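ESX secretion system protein YukD (Bacillus subtilis, PDB 2BPS) is required for secretion of YukE and is probably a component or regulator of the ESX/ESAT-6-like secretion system, built as a ubiquitin-like protein. Local coordinates at residues A[50-55]-A[76-81]; A[5-10]-A[70-75]; A[12-17]-A[42-47]. One frame throughout, in Å; residues are numbered along the deposited sequence.

In the fold
The three contacts tie together one small ubiquitin-like domain, with contacts 1 and 2 sharing the sheet. In contact 1, strand 51-54 pairs with strand 77-80; contact 2 lays the loop before strand 77-80 on strand 4-10, the other sheet neighbour of 77-80. Their centres lie about 9 Å apart, and their segments alternate along the chain: contact 2 brings its start to its last loop, contact 1 its middle to the C-terminal strand. Contact 3, centre to centre about 13 Å from contact 1 and 19 Å from contact 2, joins two surface loops and is nested inside the loop closed by contact 2. The chain terminus links it to contact 1, through Leu81 O and Tyr14 OH.

Contact 1 (A[50-55]-A[76-81]); sequences HWIRVV and DRLEIL
Arg53 and Glu79 face each other as a hydrogen-bonded antiparallel pair, and their side chains run side by side in the same direction. Both are extended, with CG opposite the backbone nitrogen (chi1 172° in Arg53 and -175° in Glu79), which brings Arg53 NH2 within 3.1 Å of Glu79 OE2. This is a salt bridge whose hydrogen bond is weak: the carboxylate comes to the edge of the guanidinium, but the two planes are turned 65° apart. Val55 CA lies over one guanidinium face, and Val55 CG2 packs against Glu79 CB at 3.6 Å. A leucine in place of Glu79 would probably leave the Arg53 guanidinium without this carboxylate and freer to turn. Asp58 makes only a long, weak ion pair with Arg53 NH1.

The backbones beneath are joined by reciprocal bonds, Arg53 N to Glu79 O and Glu79 N to Arg53 O, both 2.9 Å. Leu81 N adds a bond to Trp51 O, and a water bridges Trp51 N and Leu81 O.

The opposite face is apolar. The Val54 side chain lies alongside Leu78, its CG2 3.5 Å from Leu78 CD2; Ile52 crosses Leu78 obliquely, its CG2 3.8 Å from Leu78 CB. Helix 31-39 packs on this side: Ile33 meets Ile52, Val32 meets Leu78 and Ala36 meets Ile80. With strand 4-10 along its other side, strand 77-80 lies inside the mixed sheet, and a sheet wrapped around one helix in this way is the beta-grasp fold of ubiquitin.

Contact 2 (A[5-10]-A[70-75]); sequences IDITID and CGITNG
Gly75 N donates to Asp6 O at 3.0 Å, a bond somewhat bent at the hydrogen (141°) and to be read with caution, because the position of that carbonyl oxygen is less certain. It fastens the loop 70-75 to strand 4-10 of the ubiquitin-like beta-grasp sheet, just before the chain enters strand 77-80, which runs parallel to 4-10. The ladder of backbone bonds continues from Thr8 to Asp76 and Leu78, and the Gly75 bond, if correctly placed, lies just before it. The backbone angles of Gly75 would press any side chain against the carbonyl oxygen of Asn74.

The apolar part of the contact joins Ile5 and Ile7 to Ile72. Ile5 has CG1 set between its own backbone nitrogen and carbonyl carbon (chi1 66°), and the extended chain beyond carries CD1 to the loop, where it meets Ile72 CG2 at 3.9 Å and Ile72 O at 3.6 Å. The two side chains pass each other at a slant. Ile7, two residues on, uses its other branch: CG2 stands 4.2 Å from Ile72 CG2 and 3.6 Å from Thr73 O. One methyl of Ile72 thus meets both isoleucines, while Leu67 and Leu78 also touch its buried side chain, which belongs to the hydrophobic core beneath the sheet.

The carboxylate of Asp6 takes no part in this packing; it forms a salt bridge with Arg22 of strand 18-24. Within the loop, Thr73 N bonds to Asp76 OD2, and Thr73 OG1 donates to Gly71 O at 3.0 Å, approaching from above the carbonyl plane, 44° out of it.

Contact 3 (A[12-17]-A[42-47]); sequences KHYNGS and VSMPPR
Tyr14 takes up both the polar and the apolar sides of the contact with 42-47. The hydrogen bond across it runs from Arg47 N to Tyr14 OH, 3.1 Å long and bent to 143° at the hydrogen. The same hydroxyl is hydrogen-bonded to Leu81 O of the C-terminal carboxylate, so it joins two separate parts of the chain. Arg47 CB lies 3.4 Å from this oxygen of Tyr14, and the guanidinium forms a long, weak ion pair with Leu81 OXT. Another polar atom, Pro45 O, lies at the ring edge near Tyr14 CE2.

The apolar packing gathers along that edge. Met44 CG comes up to CD2 near the ring plane, although its place is doubtful, since the model sets it too close to Val42 CG2. The methionine bends at chi2 and chi3, bringing CE to Asn15 CB at 3.8 Å. Trp37 of helix 31-39 meets the tyrosine edge-to-face and also touches Val42, Met44 and both prolines, the first of which follows a cis peptide bond.

Within its own loop, Asn15 forms an Asx turn: OD1 accepts from Ser17 N at 2.8 Å and from Ser17 OG, both on the same face of its amide.

Here one tyrosine hydroxyl, accepting from Arg47 N and presumably donating to the terminal carboxylate, ties two loops to the chain end.

Contact 1 (A[50-55]-A[76-81])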
ATOM      1  N   HIS A  50       5.808   3.965   8.121  1.00 70.00           N
ATOM      2  CA  HIS A  50       4.937   3.251   7.198  1.00 68.82           C
ATOM      3  C   HIS A  50       3.775   4.126   6.728  1.00 66.86           C
ATOM      4  O   HIS A  50       2.610   3.797   6.937  1.00 66.29           O
ATOM      5  CB  HIS A  50       4.394   1.982   7.860  1.00 70.74           C
ATOM      6  CG  HIS A  50       5.452   0.974   8.193  1.00 73.72           C
ATOM      7  ND1 HIS A  50       6.528   0.725   7.367  1.00 74.88           N
ATOM      8  CD2 HIS A  50       5.575   0.121   9.239  1.00 74.79           C
ATOM      9  CE1 HIS A  50       7.268  -0.239   7.889  1.00 75.24           C
ATOM     10  NE2 HIS A  50       6.710  -0.623   9.024  1.00 76.03           N
ATOM     11  N   TRP A  51       4.092   5.242   6.085  1.00 64.47           N
ATOM     12  CA  TRP A  51       3.049   6.134   5.606  1.00 61.54           C
ATOM     13  C   TRP A  51       2.747   5.913   4.126  1.00 59.77           C
ATOM     14  O   TRP A  51       3.653   5.752   3.295  1.00 58.11           O
ATOM     15  CB  TRP A  51       3.431   7.599   5.865  1.00 61.19           C
ATOM     16  CG  TRP A  51       3.654   7.899   7.318  1.00 62.08           C
ATOM     17  CD1 TRP A  51       4.840   7.829   7.995  1.00 63.57           C
ATOM     18  CD2 TRP A  51       2.660   8.247   8.291  1.00 61.32           C
ATOM     19  NE1 TRP A  51       4.644   8.108   9.329  1.00 62.31           N
ATOM     20  CE2 TRP A  51       3.317   8.367   9.537  1.00 61.45           C
ATOM     21  CE3 TRP A  51       1.280   8.464   8.233  1.00 60.65           C
ATOM     22  CZ2 TRP A  51       2.639   8.697  10.716  1.00 61.47           C
ATOM     23  CZ3 TRP A  51       0.603   8.792   9.408  1.00 60.81           C
ATOM     24  CH2 TRP A  51       1.286   8.905  10.632  1.00 61.38           C
ATOM     25  N   ILE A  52       1.450   5.898   3.822  1.00 57.52           N
ATOM     26  CA  ILE A  52       0.933   5.693   2.474  1.00 54.67           C
ATOM     27  C   ILE A  52       0.096   6.873   2.022  1.00 52.17           C
ATOM     28  O   ILE A  52      -0.608   7.501   2.811  1.00 51.22           O
ATOM     29  CB  ILE A  52       0.035   4.418   2.400  1.00 55.48           C
ATOM     30  CG1 ILE A  52       0.900   3.187   2.170  1.00 55.43           C
ATOM     31  CG2 ILE A  52      -1.011   4.551   1.306  1.00 55.52           C
ATOM     32  CD1 ILE A  52       1.781   2.852   3.330  1.00 56.46           C
ATOM     33  N   ARG A  53       0.173   7.156   0.733  1.00 50.28           N
ATOM     34  CA  ARG A  53      -0.587   8.240   0.139  1.00 47.28           C
ATOM     35  C   ARG A  53      -1.466   7.643  -0.930  1.00 45.31           C
ATOM     36  O   ARG A  53      -0.960   6.989  -1.834  1.00 45.36           O
ATOM     37  CB  ARG A  53       0.350   9.240  -0.516  1.00 47.18           C
ATOM     38  CG  ARG A  53      -0.370  10.276  -1.320  1.00 47.43           C
ATOM     39  CD  ARG A  53       0.573  11.024  -2.244  1.00 49.00           C
ATOM     40  NE  ARG A  53      -0.185  11.981  -3.042  1.00 50.66           N
ATOM     41  CZ  ARG A  53       0.092  12.301  -4.298  1.00 50.83           C
ATOM     42  NH1 ARG A  53      -0.668  13.180  -4.936  1.00 49.33           N
ATOM     43  NH2 ARG A  53       1.123  11.739  -4.918  1.00 52.09           N
ATOM     44  N   VAL A  54      -2.777   7.831  -0.831  1.00 43.23           N
ATOM     45  CA  VAL A  54      -3.640   7.309  -1.878  1.00 40.27           C
ATOM     46  C   VAL A  54      -3.665   8.385  -2.933  1.00 38.86           C
ATOM     47  O   VAL A  54      -4.404   9.356  -2.843  1.00 39.59           O
ATOM     48  CB  VAL A  54      -5.052   7.040  -1.404  1.00 39.62           C
ATOM     49  CG1 VAL A  54      -5.895   6.564  -2.578  1.00 37.82           C
ATOM     50  CG2 VAL A  54      -5.026   5.991  -0.313  1.00 39.71           C
ATOM     51  N   VAL A  55      -2.815   8.193  -3.927  1.00 36.80           N
ATOM     52  CA  VAL A  55      -2.645   9.123  -5.020  1.00 35.18           C
ATOM     53  C   VAL A  55      -3.920   9.697  -5.626  1.00 34.39           C
ATOM     54  O   VAL A  55      -4.093  10.916  -5.698  1.00 33.89           O
ATOM     55  CB  VAL A  55      -1.826   8.452  -6.114  1.00 35.01           C
ATOM     56  CG1 VAL A  55      -1.562   9.423  -7.236  1.00 33.11           C
ATOM     57  CG2 VAL A  55      -0.525   7.933  -5.514  1.00 35.07           C
ATOM     58  N   ASP A  76      -7.768   2.153  -6.333  1.00 41.66           N
ATOM     59  CA  ASP A  76      -6.853   2.987  -5.551  1.00 40.48           C
ATOM     60  C   ASP A  76      -5.375   2.676  -5.818  1.00 39.27           C
ATOM     61  O   ASP A  76      -4.980   1.519  -6.001  1.00 39.09           O
ATOM     62  CB  ASP A  76      -7.134   2.835  -4.046  1.00 41.78           C
ATOM     63  CG  ASP A  76      -8.380   3.575  -3.609  1.00 42.05           C
ATOM     64  OD1 ASP A  76      -9.003   4.215  -4.482  1.00 42.00           O
ATOM     65  OD2 ASP A  76      -8.729   3.521  -2.406  1.00 40.57           O
ATOM     66  N   ARG A  77      -4.563   3.723  -5.840  1.00 37.05           N
ATOM     67  CA  ARG A  77      -3.136   3.573  -6.063  1.00 36.90           C
ATOM     68  C   ARG A  77      -2.462   4.019  -4.776  1.00 37.01           C
ATOM     69  O   ARG A  77      -2.611   5.174  -4.363  1.00 36.95           O
ATOM     70  CB  ARG A  77      -2.694   4.462  -7.230  1.00 37.20           C
ATOM     71  CG  ARG A  77      -1.255   4.283  -7.678  1.00 36.41           C
ATOM     72  CD  ARG A  77      -0.912   5.348  -8.706  1.00 39.53           C
ATOM     73  NE  ARG A  77       0.423   5.184  -9.289  1.00 42.01           N
ATOM     74  CZ  ARG A  77       0.664   4.682 -10.500  1.00 42.38           C
ATOM     75  NH1 ARG A  77       1.915   4.576 -10.937  1.00 41.27           N
ATOM     76  NH2 ARG A  77      -0.342   4.292 -11.278  1.00 41.42           N
ATOM     77  N   LEU A  78      -1.746   3.107  -4.122  1.00 36.04           N
ATOM     78  CA  LEU A  78      -1.069   3.472  -2.882  1.00 37.15           C
ATOM     79  C   LEU A  78       0.402   3.757  -3.145  1.00 36.97           C
ATOM     80  O   LEU A  78       1.144   2.909  -3.638  1.00 37.72           O
ATOM     81  CB  LEU A  78      -1.198   2.372  -1.815  1.00 35.85           C
ATOM     82  CG  LEU A  78      -2.587   1.857  -1.418  1.00 36.71           C
ATOM     83  CD1 LEU A  78      -2.488   1.171  -0.060  1.00 36.71           C
ATOM     84  CD2 LEU A  78      -3.590   2.988  -1.353  1.00 36.79           C
ATOM     85  N   GLU A  79       0.810   4.972  -2.820  1.00 36.47           N
ATOM     86  CA  GLU A  79       2.183   5.395  -3.007  1.00 37.51           C
ATOM     87  C   GLU A  79       2.813   5.237  -1.638  1.00 38.72           C
ATOM     88  O   GLU A  79       2.373   5.868  -0.676  1.00 39.78           O
ATOM     89  CB  GLU A  79       2.198   6.862  -3.451  1.00 37.42           C
ATOM     90  CG  GLU A  79       3.529   7.468  -3.819  1.00 36.47           C
ATOM     91  CD  GLU A  79       3.389   8.953  -4.184  1.00 39.82           C
ATOM     92  OE1 GLU A  79       3.724   9.833  -3.347  1.00 39.68           O
ATOM     93  OE2 GLU A  79       2.926   9.239  -5.311  1.00 40.07           O
ATOM     94  N   ILE A  80       3.805   4.359  -1.536  1.00 39.25           N
ATOM     95  CA  ILE A  80       4.496   4.153  -0.270  1.00 40.61           C
ATOM     96  C   ILE A  80       5.461   5.310  -0.111  1.00 41.15           C
ATOM     97  O   ILE A  80       6.245   5.595  -1.015  1.00 42.70           O
ATOM     98  CB  ILE A  80       5.299   2.846  -0.268  1.00 41.08           C
ATOM     99  CG1 ILE A  80       4.341   1.651  -0.232  1.00 42.99           C
ATOM    100  CG2 ILE A  80       6.252   2.826   0.918  1.00 39.87           C
ATOM    101  CD1 ILE A  80       4.998   0.315  -0.525  1.00 43.12           C
ATOM    102  N   LEU A  81       5.401   5.991   1.023  1.00 41.02           N
ATOM    103  CA  LEU A  81       6.293   7.113   1.223  1.00 42.01           C
ATOM    104  C   LEU A  81       7.579   6.611   1.855  1.00 43.86           C
ATOM    105  O   LEU A  81       7.559   5.520   2.471  1.00 44.72           O
ATOM    106  CB  LEU A  81       5.643   8.170   2.124  1.00 41.28           C
ATOM    107  CG  LEU A  81       4.288   8.770   1.716  1.00 41.00           C
ATOM    108  CD1 LEU A  81       3.811   9.689   2.805  1.00 39.82           C
ATOM    109  CD2 LEU A  81       4.392   9.533   0.407  1.00 40.87           C
ATOM    110  OXT LEU A  81       8.591   7.327   1.727  1.00 47.15           O
TER
HETATM  111  O   HOH W   1       6.655   6.160   5.512  1.00 53.16           O

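Contact 2 (A[5-10]-A[70-75])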
ATOM      1  N   ILE A   5      -9.937  -6.516  -2.319  1.00 53.57           N
ATOM      2  CA  ILE A   5      -9.841  -5.313  -3.138  1.00 50.30           C
ATOM      3  C   ILE A   5      -8.624  -5.379  -4.060  1.00 47.55           C
ATOM      4  O   ILE A   5      -7.588  -5.916  -3.698  1.00 45.24           O
ATOM      5  CB  ILE A   5      -9.723  -4.032  -2.275  1.00 49.90           C
ATOM      6  CG1 ILE A   5      -8.406  -4.034  -1.506  1.00 49.72           C
ATOM      7  CG2 ILE A   5     -10.860  -3.962  -1.288  1.00 49.39           C
ATOM      8  CD1 ILE A   5      -8.180  -2.793  -0.695  1.00 48.87           C
ATOM      9  N   ASP A   6      -8.768  -4.841  -5.260  1.00 46.72           N
ATOM     10  CA  ASP A   6      -7.681  -4.814  -6.228  1.00 45.83           C
ATOM     11  C   ASP A   6      -7.108  -3.424  -6.217  1.00 45.78           C
ATOM     12  O   ASP A   6      -7.798  -2.469  -6.549  1.00 46.62           O
ATOM     13  CB  ASP A   6      -8.191  -5.096  -7.630  1.00 47.18           C
ATOM     14  CG  ASP A   6      -8.453  -6.552  -7.867  1.00 50.01           C
ATOM     15  OD1 ASP A   6      -8.827  -6.889  -9.006  1.00 53.95           O
ATOM     16  OD2 ASP A   6      -8.284  -7.358  -6.930  1.00 50.75           O
ATOM     17  N   ILE A   7      -5.844  -3.302  -5.849  1.00 44.84           N
ATOM     18  CA  ILE A   7      -5.222  -1.990  -5.807  1.00 43.65           C
ATOM     19  C   ILE A   7      -3.891  -1.999  -6.546  1.00 43.16           C
ATOM     20  O   ILE A   7      -3.489  -3.027  -7.100  1.00 43.36           O
ATOM     21  CB  ILE A   7      -5.010  -1.539  -4.348  1.00 42.26           C
ATOM     22  CG1 ILE A   7      -4.103  -2.536  -3.620  1.00 40.86           C
ATOM     23  CG2 ILE A   7      -6.362  -1.420  -3.662  1.00 39.39           C
ATOM     24  CD1 ILE A   7      -3.849  -2.201  -2.169  1.00 41.43           C
ATOM     25  N   THR A   8      -3.229  -0.844  -6.569  1.00 40.76           N
ATOM     26  CA  THR A   8      -1.934  -0.712  -7.217  1.00 38.94           C
ATOM     27  C   THR A   8      -0.937  -0.132  -6.236  1.00 39.99           C
ATOM     28  O   THR A   8      -1.236   0.851  -5.554  1.00 42.11           O
ATOM     29  CB  THR A   8      -2.000   0.227  -8.402  1.00 34.77           C
ATOM     30  OG1 THR A   8      -2.931  -0.286  -9.338  1.00 36.59           O
ATOM     31  CG2 THR A   8      -0.663   0.336  -9.070  1.00 33.85           C
ATOM     32  N   ILE A   9       0.245  -0.735  -6.159  1.00 38.64           N
ATOM     33  CA  ILE A   9       1.270  -0.233  -5.267  1.00 37.74           C
ATOM     34  C   ILE A   9       2.360   0.446  -6.090  1.00 39.27           C
ATOM     35  O   ILE A   9       2.875  -0.125  -7.054  1.00 39.97           O
ATOM     36  CB  ILE A   9       1.863  -1.356  -4.435  1.00 36.68           C
ATOM     37  CG1 ILE A   9       0.727  -2.188  -3.818  1.00 36.70           C
ATOM     38  CG2 ILE A   9       2.761  -0.776  -3.362  1.00 36.99           C
ATOM     39  CD1 ILE A   9      -0.349  -1.386  -3.080  1.00 31.79           C
ATOM     40  N   ASP A  10       2.697   1.674  -5.705  1.00 39.99           N
ATOM     41  CA  ASP A  10       3.698   2.464  -6.406  1.00 40.66           C
ATOM     42  C   ASP A  10       4.932   2.753  -5.543  1.00 41.20           C
ATOM     43  O   ASP A  10       4.862   3.479  -4.561  1.00 40.51           O
ATOM     44  CB  ASP A  10       3.049   3.770  -6.872  1.00 42.16           C
ATOM     45  CG  ASP A  10       3.942   4.586  -7.789  1.00 46.25           C
ATOM     46  OD1 ASP A  10       3.396   5.457  -8.504  1.00 47.42           O
ATOM     47  OD2 ASP A  10       5.180   4.373  -7.797  1.00 49.94           O
ATOM     48  N   CYS A  70     -10.039   2.965   5.794  1.00 51.36           N
ATOM     49  CA  CYS A  70      -9.484   4.073   5.037  1.00 47.29           C
ATOM     50  C   CYS A  70     -10.229   4.251   3.736  1.00 45.84           C
ATOM     51  O   CYS A  70      -9.831   5.048   2.890  1.00 44.90           O
ATOM     52  CB  CYS A  70      -8.012   3.825   4.762  1.00 46.94           C
ATOM     53  SG  CYS A  70      -7.072   3.677   6.268  1.00 47.02           S
ATOM     54  N   GLY A  71     -11.316   3.502   3.582  1.00 44.52           N
ATOM     55  CA  GLY A  71     -12.111   3.594   2.372  1.00 43.37           C
ATOM     56  C   GLY A  71     -11.330   3.207   1.134  1.00 42.62           C
ATOM     57  O   GLY A  71     -11.751   3.478   0.018  1.00 44.20           O
ATOM     58  N   ILE A  72     -10.183   2.572   1.332  1.00 40.46           N
ATOM     59  CA  ILE A  72      -9.349   2.139   0.226  1.00 38.85           C
ATOM     60  C   ILE A  72     -10.022   0.975  -0.506  1.00 38.77           C
ATOM     61  O   ILE A  72     -10.312  -0.056   0.091  1.00 38.13           O
ATOM     62  CB  ILE A  72      -7.957   1.750   0.766  1.00 38.11           C
ATOM     63  CG1 ILE A  72      -7.231   3.031   1.187  1.00 36.42           C
ATOM     64  CG2 ILE A  72      -7.171   0.957  -0.270  1.00 37.10           C
ATOM     65  CD1 ILE A  72      -5.925   2.816   1.883  1.00 37.34           C
ATOM     66  N   THR A  73     -10.282   1.155  -1.799  1.00 39.41           N
ATOM     67  CA  THR A  73     -10.954   0.133  -2.612  1.00 40.65           C
ATOM     68  C   THR A  73     -10.294  -0.078  -3.954  1.00 41.03           C
ATOM     69  O   THR A  73      -9.317   0.591  -4.288  1.00 41.75           O
ATOM     70  CB  THR A  73     -12.392   0.524  -2.928  1.00 40.27           C
ATOM     71  OG1 THR A  73     -12.711   1.718  -2.209  1.00 39.41           O
ATOM     72  CG2 THR A  73     -13.354  -0.604  -2.558  1.00 38.94           C
ATOM     73  N   ASN A  74     -10.867  -0.985  -4.737  1.00 40.56           N
ATOM     74  CA  ASN A  74     -10.335  -1.289  -6.051  1.00 42.33           C
ATOM     75  C   ASN A  74     -10.104   0.005  -6.806  1.00 42.54           C
ATOM     76  O   ASN A  74     -10.873   0.945  -6.659  1.00 42.98           O
ATOM     77  CB  ASN A  74     -11.312  -2.170  -6.823  1.00 44.93           C
ATOM     78  CG  ASN A  74     -12.151  -3.043  -5.910  1.00 48.17           C
ATOM     79  OD1 ASN A  74     -13.084  -2.561  -5.271  1.00 51.30           O
ATOM     80  ND2 ASN A  74     -11.816  -4.326  -5.830  1.00 47.34           N
ATOM     81  N   GLY A  75      -9.036   0.053  -7.599  1.00 42.45           N
ATOM     82  CA  GLY A  75      -8.739   1.246  -8.365  1.00 41.98           C
ATOM     83  C   GLY A  75      -7.755   2.159  -7.665  1.00 42.78           C
ATOM     84  O   GLY A  75      -6.995   2.870  -8.325  1.00 43.92           O
TER

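Contact 3 (A[12-17]-A[42-47])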
ATOM      1  N   LYS A  12       7.408   4.592  -6.164  1.00 46.53           N
ATOM      2  CA  LYS A  12       8.022   5.775  -6.753  1.00 47.16           C
ATOM      3  C   LYS A  12       9.239   6.236  -5.940  1.00 46.75           C
ATOM      4  O   LYS A  12      10.304   6.488  -6.496  1.00 44.48           O
ATOM      5  CB  LYS A  12       6.976   6.895  -6.822  1.00 48.97           C
ATOM      6  CG  LYS A  12       7.464   8.204  -7.409  1.00 53.98           C
ATOM      7  CD  LYS A  12       6.417   9.323  -7.260  1.00 59.86           C
ATOM      8  CE  LYS A  12       5.115   9.051  -8.044  1.00 62.90           C
ATOM      9  NZ  LYS A  12       5.268   9.034  -9.543  1.00 64.36           N
ATOM     10  N   HIS A  13       9.063   6.330  -4.621  1.00 47.60           N
ATOM     11  CA  HIS A  13      10.108   6.780  -3.698  1.00 47.79           C
ATOM     12  C   HIS A  13      11.169   5.734  -3.385  1.00 48.03           C
ATOM     13  O   HIS A  13      11.880   5.845  -2.383  1.00 49.20           O
ATOM     14  CB  HIS A  13       9.481   7.251  -2.379  1.00 48.61           C
ATOM     15  CG  HIS A  13       8.505   8.371  -2.541  1.00 51.15           C
ATOM     16  ND1 HIS A  13       7.572   8.692  -1.576  1.00 52.28           N
ATOM     17  CD2 HIS A  13       8.292   9.226  -3.570  1.00 50.56           C
ATOM     18  CE1 HIS A  13       6.823   9.690  -2.008  1.00 52.19           C
ATOM     19  NE2 HIS A  13       7.239  10.032  -3.215  1.00 51.92           N
ATOM     20  N   TYR A  14      11.269   4.704  -4.212  1.00 47.39           N
ATOM     21  CA  TYR A  14      12.271   3.674  -3.986  1.00 47.51           C
ATOM     22  C   TYR A  14      12.859   3.240  -5.327  1.00 49.21           C
ATOM     23  O   TYR A  14      13.377   4.081  -6.061  1.00 50.86           O
ATOM     24  CB  TYR A  14      11.652   2.504  -3.223  1.00 44.90           C
ATOM     25  CG  TYR A  14      11.189   2.895  -1.835  1.00 42.59           C
ATOM     26  CD1 TYR A  14       9.990   3.583  -1.636  1.00 42.21           C
ATOM     27  CD2 TYR A  14      11.974   2.626  -0.724  1.00 43.05           C
ATOM     28  CE1 TYR A  14       9.591   3.997  -0.354  1.00 40.82           C
ATOM     29  CE2 TYR A  14      11.584   3.033   0.560  1.00 41.87           C
ATOM     30  CZ  TYR A  14      10.397   3.719   0.730  1.00 41.00           C
ATOM     31  OH  TYR A  14      10.030   4.147   1.979  1.00 41.48           O
ATOM     32  N   ASN A  15      12.794   1.958  -5.674  1.00 50.05           N
ATOM     33  CA  ASN A  15      13.354   1.545  -6.961  1.00 51.13           C
ATOM     34  C   ASN A  15      12.467   2.002  -8.121  1.00 50.77           C
ATOM     35  O   ASN A  15      12.816   1.822  -9.285  1.00 50.63           O
ATOM     36  CB  ASN A  15      13.551   0.029  -7.026  1.00 52.42           C
ATOM     37  CG  ASN A  15      12.245  -0.727  -6.959  1.00 54.27           C
ATOM     38  OD1 ASN A  15      11.164  -0.150  -7.146  1.00 54.57           O
ATOM     39  ND2 ASN A  15      12.332  -2.035  -6.708  1.00 55.52           N
ATOM     40  N   GLY A  16      11.314   2.580  -7.783  1.00 51.40           N
ATOM     41  CA  GLY A  16      10.389   3.095  -8.783  1.00 50.19           C
ATOM     42  C   GLY A  16       9.462   2.132  -9.511  1.00 49.17           C
ATOM     43  O   GLY A  16       8.823   2.525 -10.493  1.00 49.82           O
ATOM     44  N   SER A  17       9.362   0.885  -9.059  1.00 46.75           N
ATOM     45  CA  SER A  17       8.483  -0.054  -9.752  1.00 45.57           C
ATOM     46  C   SER A  17       7.002   0.121  -9.381  1.00 44.89           C
ATOM     47  O   SER A  17       6.649   0.919  -8.505  1.00 45.54           O
ATOM     48  CB  SER A  17       8.942  -1.496  -9.507  1.00 45.05           C
ATOM     49  OG  SER A  17       9.219  -1.728  -8.140  1.00 46.68           O
ATOM     50  N   VAL A  42      13.577  -4.495  -3.912  1.00 79.17           N
ATOM     51  CA  VAL A  42      13.801  -3.234  -3.242  1.00 80.59           C
ATOM     52  C   VAL A  42      14.976  -3.241  -2.270  1.00 81.85           C
ATOM     53  O   VAL A  42      14.842  -3.538  -1.080  1.00 81.92           O
ATOM     54  CB  VAL A  42      12.511  -2.806  -2.547  1.00 79.99           C
ATOM     55  CG1 VAL A  42      12.001  -3.943  -1.707  1.00 80.81           C
ATOM     56  CG2 VAL A  42      12.733  -1.572  -1.737  1.00 78.92           C
ATOM     57  N   SER A  43      16.142  -2.909  -2.806  1.00 83.17           N
ATOM     58  CA  SER A  43      17.361  -2.841  -2.021  1.00 85.72           C
ATOM     59  C   SER A  43      17.328  -1.477  -1.350  1.00 87.00           C
ATOM     60  O   SER A  43      18.047  -0.568  -1.772  1.00 88.24           O
ATOM     61  CB  SER A  43      18.577  -2.936  -2.957  1.00 87.07           C
ATOM     62  OG  SER A  43      19.813  -2.859  -2.260  1.00 88.26           O
ATOM     63  N   MET A  44      16.502  -1.316  -0.315  1.00 87.60           N
ATOM     64  CA  MET A  44      16.415  -0.007   0.328  1.00 86.93           C
ATOM     65  C   MET A  44      16.827   0.115   1.793  1.00 85.27           C
ATOM     66  O   MET A  44      17.934   0.575   2.063  1.00 85.85           O
ATOM     67  CB  MET A  44      15.025   0.592   0.117  1.00 88.97           C
ATOM     68  CG  MET A  44      14.578   0.685  -1.353  1.00 92.37           C
ATOM     69  SD  MET A  44      15.784   1.228  -2.605  1.00 95.42           S
ATOM     70  CE  MET A  44      15.673  -0.156  -3.869  1.00 95.03           C
ATOM     71  N   PRO A  45      15.977  -0.278   2.765  1.00 83.29           N
ATOM     72  CA  PRO A  45      14.637  -0.855   2.894  1.00 82.31           C
ATOM     73  C   PRO A  45      13.524   0.208   2.993  1.00 81.40           C
ATOM     74  O   PRO A  45      13.698   1.333   2.534  1.00 81.07           O
ATOM     75  CB  PRO A  45      14.772  -1.650   4.178  1.00 83.03           C
ATOM     76  CG  PRO A  45      15.503  -0.687   5.027  1.00 81.71           C
ATOM     77  CD  PRO A  45      16.608  -0.216   4.100  1.00 82.60           C
ATOM     78  N   PRO A  46      12.367  -0.133   3.603  1.00 80.31           N
ATOM     79  CA  PRO A  46      11.298   0.864   3.702  1.00 79.61           C
ATOM     80  C   PRO A  46      11.542   1.875   4.806  1.00 78.88           C
ATOM     81  O   PRO A  46      12.309   1.622   5.731  1.00 78.89           O
ATOM     82  CB  PRO A  46      10.070   0.013   3.980  1.00 79.23           C
ATOM     83  CG  PRO A  46      10.622  -1.033   4.858  1.00 79.47           C
ATOM     84  CD  PRO A  46      11.890  -1.425   4.128  1.00 79.45           C
ATOM     85  N   ARG A  47      10.867   3.012   4.708  1.00 78.29           N
ATOM     86  CA  ARG A  47      11.013   4.074   5.685  1.00 77.75           C
ATOM     87  C   ARG A  47      10.084   3.877   6.866  1.00 76.69           C
ATOM     88  O   ARG A  47       8.932   3.480   6.714  1.00 75.90           O
ATOM     89  CB  ARG A  47      10.734   5.421   5.030  1.00 79.09           C
ATOM     90  CG  ARG A  47      11.136   6.619   5.867  1.00 82.74           C
ATOM     91  CD  ARG A  47      10.986   7.884   5.048  1.00 85.19           C
ATOM     92  NE  ARG A  47      11.363   7.625   3.661  1.00 88.71           N
ATOM     93  CZ  ARG A  47      11.353   8.532   2.690  1.00 90.43           C
ATOM     94  NH1 ARG A  47      11.712   8.183   1.458  1.00 90.43           N
ATOM     95  NH2 ARG A  47      10.990   9.787   2.949  1.00 91.20           N
TER